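Local structure of mannosylglycerate hydrolase MGH1-like glycoside hydrolase domain-containing protein (Thermus thermophilus HB8, 4WVA) at residues A[18-23]-A[29-34]; A[314-319]-A[367-372]; A[153-158]-A[223-228]. The protein hydrolyses mannosylglycerate, a solute made by thermophiles under osmotic stress, to mannose and glycerate, and probably acts on glucosylglycerate as well. One frame throughout, in Å; residues are numbered along the deposited sequence.

Overall arrangement
The three contacts are spread through a GH63 enzyme built as an (alpha/alpha)6-barrel and do not touch one another. Interaction 1 belongs to the substrate pocket: Trp32, Leu33 and Trp34 of segment 29-34 are probably substrate-binding, and the side chain of Trp32 lies about 4 Å from a bound Tris molecule. Interaction 2 sits on the opposite side of the chain's centre, away from the substrate site, with its centre 33 Å from that of interaction 1. Interaction 3, a buried contact, has its centre 26 Å from that of interaction 1; its Val157 comes within about 11 Å of Gln103, another probable substrate-binding residue, side chain to side chain. Interactions 2 and 3 both reach the third subunit.

Interaction 1: residues A[18-23]-A[29-34]; sequences GAFTVP and PYQWLW
Phe20 lies across the side chain of Gln31, crossing it at a slant with the ring and the amide planes 29° apart. Its CB packs 3.5 Å from Gln31 CD, while CD1 rests 3.7 Å from Gln31 CB, and CE1 reaches on to the Tyr30 carbonyl carbon. With CG anti to the backbone N (chi1 179°) and the chain beyond extended, Gln31 passes from the ring at CD1 to Phe20 CB. Further along, Val22 CA makes a CA-H...O contact of 3.6 Å with Tyr30 O. The same oxygen has Pro23 CD at 3.3 Å and lies in plane at the edge of the Trp32 indole. Pro23 then crosses Trp32 at about a right angle, CG 3.7 Å from CE3. No direct hydrogen bond joins the segments; instead one water donates to Thr21 O at 2.8 Å and accepts from Trp32 N at 2.9 Å, bridging the two backbones. Pro23 thus packs against Trp32, which probably binds substrate; the Trp32 ring also meets that of Tyr28 edge-to-face. Phe20 and, from the partner segment, Gln31 touch helix 48-62, Thr21 and Pro23 touch helix 33-43, and strand 31-32 pairs with strand 72-74 in a small antiparallel sheet.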
# COMPACT_ATOMS: atom_id res chain seq x y z
N GLY A 18 14.34 -2.79 -40.46
CA GLY A 18 13.45 -3.92 -40.65
C GLY A 18 12.85 -4.39 -39.34
O GLY A 18 11.69 -4.11 -39.04
N ALA A 19 13.64 -5.13 -38.59
CA ALA A 19 13.18 -5.77 -37.37
C ALA A 19 13.46 -4.95 -36.12
O ALA A 19 12.95 -5.27 -35.05
CB ALA A 19 13.85 -7.13 -37.24
N PHE A 20 14.29 -3.92 -36.23
CA PHE A 20 14.61 -3.06 -35.09
C PHE A 20 14.87 -1.66 -35.61
O PHE A 20 15.00 -1.45 -36.82
CB PHE A 20 15.81 -3.58 -34.30
CG PHE A 20 17.13 -3.45 -35.03
CD1 PHE A 20 17.94 -2.35 -34.85
CD2 PHE A 20 17.54 -4.46 -35.90
CE1 PHE A 20 19.13 -2.22 -35.57
CE2 PHE A 20 18.73 -4.34 -36.60
CZ PHE A 20 19.52 -3.23 -36.42
N THR A 21 14.89 -0.71 -34.69
CA THR A 21 15.05 0.69 -35.01
C THR A 21 16.29 1.20 -34.29
O THR A 21 16.46 0.99 -33.08
CB THR A 21 13.81 1.47 -34.54
OG1 THR A 21 12.63 0.78 -34.96
CG2 THR A 21 13.82 2.87 -35.08
N VAL A 22 17.21 1.81 -35.02
CA VAL A 22 18.33 2.47 -34.35
C VAL A 22 17.86 3.70 -33.58
O VAL A 22 16.98 4.41 -34.05
CB VAL A 22 19.46 2.88 -35.31
CG1 VAL A 22 20.01 1.65 -36.01
CG2 VAL A 22 19.04 3.96 -36.29
N PRO A 23 18.44 3.95 -32.40
CA PRO A 23 18.04 5.17 -31.71
C PRO A 23 18.34 6.45 -32.47
O PRO A 23 17.60 7.43 -32.37
CB PRO A 23 18.81 5.11 -30.39
CG PRO A 23 18.97 3.65 -30.15
CD PRO A 23 19.18 3.04 -31.50
N PRO A 29 24.14 3.06 -33.81
CA PRO A 29 23.85 2.27 -35.01
C PRO A 29 23.54 0.80 -34.73
O PRO A 29 23.89 -0.10 -35.52
CB PRO A 29 25.14 2.46 -35.82
CG PRO A 29 26.19 2.45 -34.76
CD PRO A 29 25.59 3.22 -33.59
N TYR A 30 22.86 0.53 -33.62
CA TYR A 30 22.57 -0.82 -33.19
C TYR A 30 21.22 -0.77 -32.50
O TYR A 30 20.52 0.27 -32.55
CB TYR A 30 23.63 -1.34 -32.19
CG TYR A 30 25.06 -1.37 -32.69
CD1 TYR A 30 25.43 -2.26 -33.68
CD2 TYR A 30 26.03 -0.53 -32.14
CE1 TYR A 30 26.74 -2.30 -34.14
CE2 TYR A 30 27.35 -0.57 -32.60
CZ TYR A 30 27.68 -1.47 -33.60
OH TYR A 30 28.99 -1.55 -34.08
N GLN A 31 20.82 -1.89 -31.90
CA GLN A 31 19.58 -1.94 -31.11
C GLN A 31 19.85 -1.76 -29.61
O GLN A 31 20.66 -2.49 -29.03
CB GLN A 31 18.83 -3.24 -31.35
CG GLN A 31 17.54 -3.39 -30.54
CD GLN A 31 16.61 -4.51 -30.98
OE1 GLN A 31 15.37 -4.38 -30.87
NE2 GLN A 31 17.16 -5.62 -31.41
N TRP A 32 19.16 -0.80 -29.00
CA TRP A 32 19.26 -0.56 -27.55
C TRP A 32 17.98 -1.03 -26.85
O TRP A 32 16.89 -0.95 -27.40
CB TRP A 32 19.44 0.93 -27.27
CG TRP A 32 20.85 1.37 -27.06
CD1 TRP A 32 21.43 1.65 -25.86
CD2 TRP A 32 21.87 1.59 -28.04
NE1 TRP A 32 22.72 2.05 -26.02
CE2 TRP A 32 23.02 2.02 -27.36
CE3 TRP A 32 21.92 1.46 -29.43
CZ2 TRP A 32 24.21 2.31 -28.00
CZ3 TRP A 32 23.12 1.76 -30.08
CH2 TRP A 32 24.23 2.17 -29.37
N LEU A 33 18.13 -1.53 -25.63
CA LEU A 33 17.06 -2.15 -24.86
C LEU A 33 15.93 -1.18 -24.51
O LEU A 33 14.79 -1.37 -24.98
CB LEU A 33 17.65 -2.78 -23.59
CG LEU A 33 16.80 -3.73 -22.74
CD1 LEU A 33 17.71 -4.35 -21.68
CD2 LEU A 33 15.60 -3.05 -22.10
N TRP A 34 16.17 -0.17 -23.68
CA TRP A 34 15.00 0.64 -23.29
C TRP A 34 14.52 1.51 -24.46
O TRP A 34 13.32 1.72 -24.58
CB TRP A 34 15.10 1.40 -21.94
CG TRP A 34 15.94 2.64 -21.84
CD1 TRP A 34 17.05 3.00 -22.58
CD2 TRP A 34 15.77 3.69 -20.87
NE1 TRP A 34 17.55 4.19 -22.13
CE2 TRP A 34 16.77 4.64 -21.08
CE3 TRP A 34 14.84 3.90 -19.82
CZ2 TRP A 34 16.87 5.79 -20.31
CZ3 TRP A 34 14.94 5.05 -19.06
CH2 TRP A 34 15.95 5.97 -19.30
O HOH W 1 16.83 0.34 -30.36

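Interaction 2: residues A[314-319]-A[367-372]; sequences GRASLL and RDYGFA
A Schellman motif ends helix 356-368, and the two aromatic residues flanking its glycine are what meet helix 313-327. Gly370, with positive phi, is the C-prime residue: Gly370 N bonds to Arg367 O and Phe371 N to Phe366 O, and on either side of this glycine Tyr369 and Phe371 both direct CB toward the facing helix. Ala316 meets both rings, its CB 3.5 Å from Tyr369 CD2 and 3.9 Å from Phe371 CE1. In both aromatic residues CG stands beside the backbone N and anti to the carbonyl carbon (chi1 -80° and -68°), a shared torsion that sends both rings to this one methyl. Phe371 CZ continues to the next residue, 3.5 Å from Ser317 CA and 3.7 Å from its CB in the conformer described, one of two. The hydroxyl of Tyr369 is hydrogen-bonded to Pro311 O, and its ring stacks on His312 of the second subunit, where Arg279 also forms a salt bridge with Asp368 OD2. A Schellman motif with a positive-phi glycine at C-prime is a standard way to end a helix, followed here at once by Phe371 packing on helix 313-327.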
# COMPACT_ATOMS: atom_id res chain seq x y z
N GLY A 314 0.11 11.81 -0.59
CA GLY A 314 0.85 12.87 0.09
C GLY A 314 2.25 13.00 -0.46
O GLY A 314 2.71 14.10 -0.79
N ARG A 315 2.91 11.87 -0.61
CA ARG A 315 4.22 11.82 -1.16
C ARG A 315 4.22 12.28 -2.64
O ARG A 315 5.08 13.03 -3.08
CB ARG A 315 4.74 10.40 -1.03
CG ARG A 315 6.19 10.23 -1.34
CD ARG A 315 6.71 8.99 -0.63
NE ARG A 315 6.78 9.20 0.80
CZ ARG A 315 7.23 8.33 1.68
NH1 ARG A 315 7.71 7.16 1.30
NH2 ARG A 315 7.27 8.69 2.98
N ALA A 316 3.21 11.86 -3.40
CA ALA A 316 3.05 12.32 -4.78
C ALA A 316 2.85 13.84 -4.82
O ALA A 316 3.37 14.52 -5.71
CB ALA A 316 1.87 11.61 -5.45
N SER A 317 2.12 14.37 -3.84
CA SER A 317 1.90 15.82 -3.78
C SER A 317 3.20 16.57 -3.50
O SER A 317 3.41 17.66 -4.04
CB SER A 317 0.78 16.17 -2.78
OG SER A 317 1.27 16.41 -1.47
N LEU A 318 4.09 16.00 -2.68
CA LEU A 318 5.40 16.62 -2.43
C LEU A 318 6.27 16.61 -3.71
O LEU A 318 6.98 17.59 -4.01
CB LEU A 318 6.12 15.96 -1.24
CG LEU A 318 5.37 16.15 0.09
CD1 LEU A 318 5.97 15.28 1.17
CD2 LEU A 318 5.41 17.60 0.54
N LEU A 319 6.21 15.52 -4.48
CA LEU A 319 6.85 15.52 -5.80
C LEU A 319 6.23 16.56 -6.75
O LEU A 319 6.97 17.22 -7.50
CB LEU A 319 6.81 14.12 -6.42
CG LEU A 319 7.72 13.07 -5.80
CD1 LEU A 319 7.53 11.71 -6.50
CD2 LEU A 319 9.18 13.50 -5.90
N ARG A 367 -0.47 11.78 -13.81
CA ARG A 367 -1.87 11.55 -14.20
C ARG A 367 -2.49 10.50 -13.30
O ARG A 367 -3.63 10.67 -12.84
CB ARG A 367 -1.95 11.11 -15.67
CG ARG A 367 -3.37 10.93 -16.22
CD ARG A 367 -4.02 9.58 -15.91
NE ARG A 367 -3.06 8.48 -16.07
CZ ARG A 367 -2.73 7.89 -17.22
NH1 ARG A 367 -3.32 8.25 -18.36
NH2 ARG A 367 -1.82 6.92 -17.22
N ASP A 368 -1.76 9.43 -13.05
CA ASP A 368 -2.28 8.32 -12.26
C ASP A 368 -2.60 8.77 -10.82
O ASP A 368 -3.46 8.19 -10.16
CB ASP A 368 -1.27 7.18 -12.21
CG ASP A 368 -1.07 6.47 -13.54
OD1 ASP A 368 -1.93 6.60 -14.45
OD2 ASP A 368 -0.05 5.75 -13.67
N TYR A 369 -1.88 9.79 -10.35
CA TYR A 369 -2.09 10.34 -9.00
C TYR A 369 -3.05 11.54 -8.99
O TYR A 369 -3.21 12.18 -7.96
CB TYR A 369 -0.73 10.67 -8.34
CG TYR A 369 -0.07 9.43 -7.77
CD1 TYR A 369 0.72 8.61 -8.56
CD2 TYR A 369 -0.31 9.02 -6.46
CE1 TYR A 369 1.27 7.44 -8.08
CE2 TYR A 369 0.23 7.84 -5.96
CZ TYR A 369 1.04 7.07 -6.76
OH TYR A 369 1.61 5.92 -6.31
N GLY A 370 -3.69 11.83 -10.11
CA GLY A 370 -4.68 12.93 -10.15
C GLY A 370 -4.15 14.31 -10.45
O GLY A 370 -4.92 15.28 -10.47
N PHE A 371 -2.85 14.42 -10.74
CA PHE A 371 -2.19 15.70 -11.01
C PHE A 371 -2.27 15.99 -12.51
O PHE A 371 -1.28 15.97 -13.24
CB PHE A 371 -0.76 15.68 -10.48
CG PHE A 371 -0.70 15.64 -8.98
CD1 PHE A 371 -0.51 14.44 -8.31
CD2 PHE A 371 -0.87 16.80 -8.23
CE1 PHE A 371 -0.48 14.40 -6.91
CE2 PHE A 371 -0.84 16.76 -6.85
CZ PHE A 371 -0.65 15.57 -6.19
N ALA A 372 -3.48 16.28 -12.96
CA ALA A 372 -3.76 16.40 -14.40
C ALA A 372 -3.06 17.61 -15.02
O ALA A 372 -2.56 17.54 -16.15
CB ALA A 372 -5.26 16.48 -14.63

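Interaction 3: residues A[153-158]-A[223-228]; sequences LVVIVH and EIYRQS
Val157 leaves the loop 153-158 with its CB directed at segment 223-228, and each carbon of the side chain finds a partner on helix 221-227 or on Ser228 just after it. CB lies 3.8 Å from Ser228 OG and 4.1 Å from Ser228 CB. Beyond it the branches part: CG2 reaches Ile224 CG2 at 3.8 Å, and CG1 lies 4.0 Å from the same methyl, so that both branches of the valine bear on one carbon. CG2 stands between the backbone N and the carbonyl carbon, CG1 beside the N (chi1 -62°), which turns the fork toward the helix. Val157 and Ile224 cross at about a right angle. Two residues earlier, in the conformer described, one of two for Val155, CG2 lies at the edge of the Tyr225 ring, near its plane, 3.7 Å from CE2. Tyr225 reaches back to this valine because its CG is anti to the backbone N (chi1 -165°), and its hydroxyl is hydrogen-bonded to Gln256 of the third subunit. Ser228, where the helix is left, has its OG bonded to Phe230 O, which fixes the hydroxyl next to Val157. No hydrogen bond crosses between the segments, and the join is essentially apolar. Phe214 of helix 201-216 packs on Val157, Ile224 and Ser228, while Arg146 of helix 121-146 touches Val157 and Phe237 of helix 235-254 touches Val154 and Ile156.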
# COMPACT_ATOMS: atom_id res chain seq x y z
N LEU A 153 15.34 -4.74 -4.11
CA LEU A 153 15.94 -3.72 -4.97
C LEU A 153 17.08 -4.33 -5.76
O LEU A 153 17.83 -5.15 -5.24
CB LEU A 153 16.48 -2.57 -4.12
CG LEU A 153 15.41 -1.75 -3.42
CD1 LEU A 153 15.99 -1.01 -2.24
CD2 LEU A 153 14.76 -0.78 -4.40
N VAL A 154 17.16 -3.97 -7.03
CA VAL A 154 18.25 -4.45 -7.88
C VAL A 154 19.36 -3.41 -7.96
O VAL A 154 19.10 -2.20 -7.99
CB VAL A 154 17.78 -4.87 -9.28
CG1 VAL A 154 16.89 -6.10 -9.20
CG2 VAL A 154 17.10 -3.73 -10.00
N VAL A 155 20.59 -3.89 -8.01
CA VAL A 155 21.79 -3.08 -8.12
C VAL A 155 22.23 -2.94 -9.59
O VAL A 155 22.21 -3.94 -10.33
CB VAL A 155 22.91 -3.80 -7.35
CG1 VAL A 155 24.23 -3.05 -7.44
CG2 VAL A 155 22.49 -4.00 -5.90
N ILE A 156 22.65 -1.74 -9.98
CA ILE A 156 23.38 -1.55 -11.23
C ILE A 156 24.87 -1.46 -10.90
O ILE A 156 25.28 -0.88 -9.88
CB ILE A 156 22.91 -0.34 -12.06
CG1 ILE A 156 22.99 0.98 -11.29
CG2 ILE A 156 21.50 -0.60 -12.60
CD1 ILE A 156 22.83 2.22 -12.15
N VAL A 157 25.68 -2.05 -11.78
CA VAL A 157 27.13 -2.05 -11.64
C VAL A 157 27.82 -1.13 -12.64
O VAL A 157 29.05 -0.98 -12.61
CB VAL A 157 27.69 -3.49 -11.71
CG1 VAL A 157 27.12 -4.32 -10.55
CG2 VAL A 157 27.37 -4.14 -13.05
N HIS A 158 27.05 -0.47 -13.51
CA HIS A 158 27.60 0.45 -14.46
C HIS A 158 26.60 1.58 -14.65
O HIS A 158 25.42 1.29 -14.80
CB HIS A 158 27.84 -0.27 -15.80
CG HIS A 158 28.80 0.44 -16.68
ND1 HIS A 158 28.54 1.69 -17.20
CD2 HIS A 158 30.05 0.11 -17.11
CE1 HIS A 158 29.59 2.11 -17.90
NE2 HIS A 158 30.51 1.15 -17.87
N GLU A 223 31.15 -12.59 -9.25
CA GLU A 223 32.38 -11.83 -9.10
C GLU A 223 32.18 -10.37 -9.47
O GLU A 223 32.79 -9.50 -8.88
CB GLU A 223 33.52 -12.46 -9.91
CG GLU A 223 34.02 -13.78 -9.32
CD GLU A 223 34.48 -13.64 -7.88
OE1 GLU A 223 34.91 -12.54 -7.48
OE2 GLU A 223 34.41 -14.64 -7.13
N ILE A 224 31.32 -10.11 -10.44
CA ILE A 224 30.94 -8.73 -10.76
C ILE A 224 30.34 -8.05 -9.51
O ILE A 224 30.73 -6.93 -9.18
CB ILE A 224 30.03 -8.66 -12.00
CG1 ILE A 224 30.90 -8.82 -13.26
CG2 ILE A 224 29.27 -7.34 -12.07
CD1 ILE A 224 30.13 -9.10 -14.53
N TYR A 225 29.42 -8.72 -8.81
CA TYR A 225 28.79 -8.11 -7.62
C TYR A 225 29.81 -7.85 -6.52
O TYR A 225 29.83 -6.79 -5.88
CB TYR A 225 27.61 -8.96 -7.08
CG TYR A 225 26.76 -8.17 -6.11
CD1 TYR A 225 27.18 -7.96 -4.79
CD2 TYR A 225 25.58 -7.56 -6.52
CE1 TYR A 225 26.43 -7.21 -3.90
CE2 TYR A 225 24.82 -6.81 -5.63
CZ TYR A 225 25.25 -6.63 -4.33
OH TYR A 225 24.50 -5.86 -3.46
N ARG A 226 30.69 -8.82 -6.30
CA ARG A 226 31.67 -8.68 -5.24
C ARG A 226 32.75 -7.67 -5.58
O ARG A 226 33.18 -6.92 -4.70
CB ARG A 226 32.27 -10.04 -4.87
CG ARG A 226 31.27 -11.01 -4.23
CD ARG A 226 30.27 -10.33 -3.29
NE ARG A 226 29.37 -11.27 -2.62
CZ ARG A 226 29.55 -11.80 -1.41
NH1 ARG A 226 30.62 -11.50 -0.68
NH2 ARG A 226 28.65 -12.65 -0.92
N GLN A 227 33.16 -7.61 -6.84
CA GLN A 227 34.33 -6.82 -7.20
C GLN A 227 34.01 -5.46 -7.82
O GLN A 227 34.88 -4.60 -7.86
CB GLN A 227 35.24 -7.61 -8.14
CG GLN A 227 35.77 -8.90 -7.52
CD GLN A 227 36.87 -9.52 -8.37
OE1 GLN A 227 37.79 -8.82 -8.80
NE2 GLN A 227 36.76 -10.81 -8.65
N SER A 228 32.79 -5.22 -8.28
CA SER A 228 32.57 -3.93 -8.93
C SER A 228 32.78 -2.79 -7.93
O SER A 228 32.18 -2.80 -6.85
CB SER A 228 31.19 -3.81 -9.56
OG SER A 228 31.07 -2.53 -10.16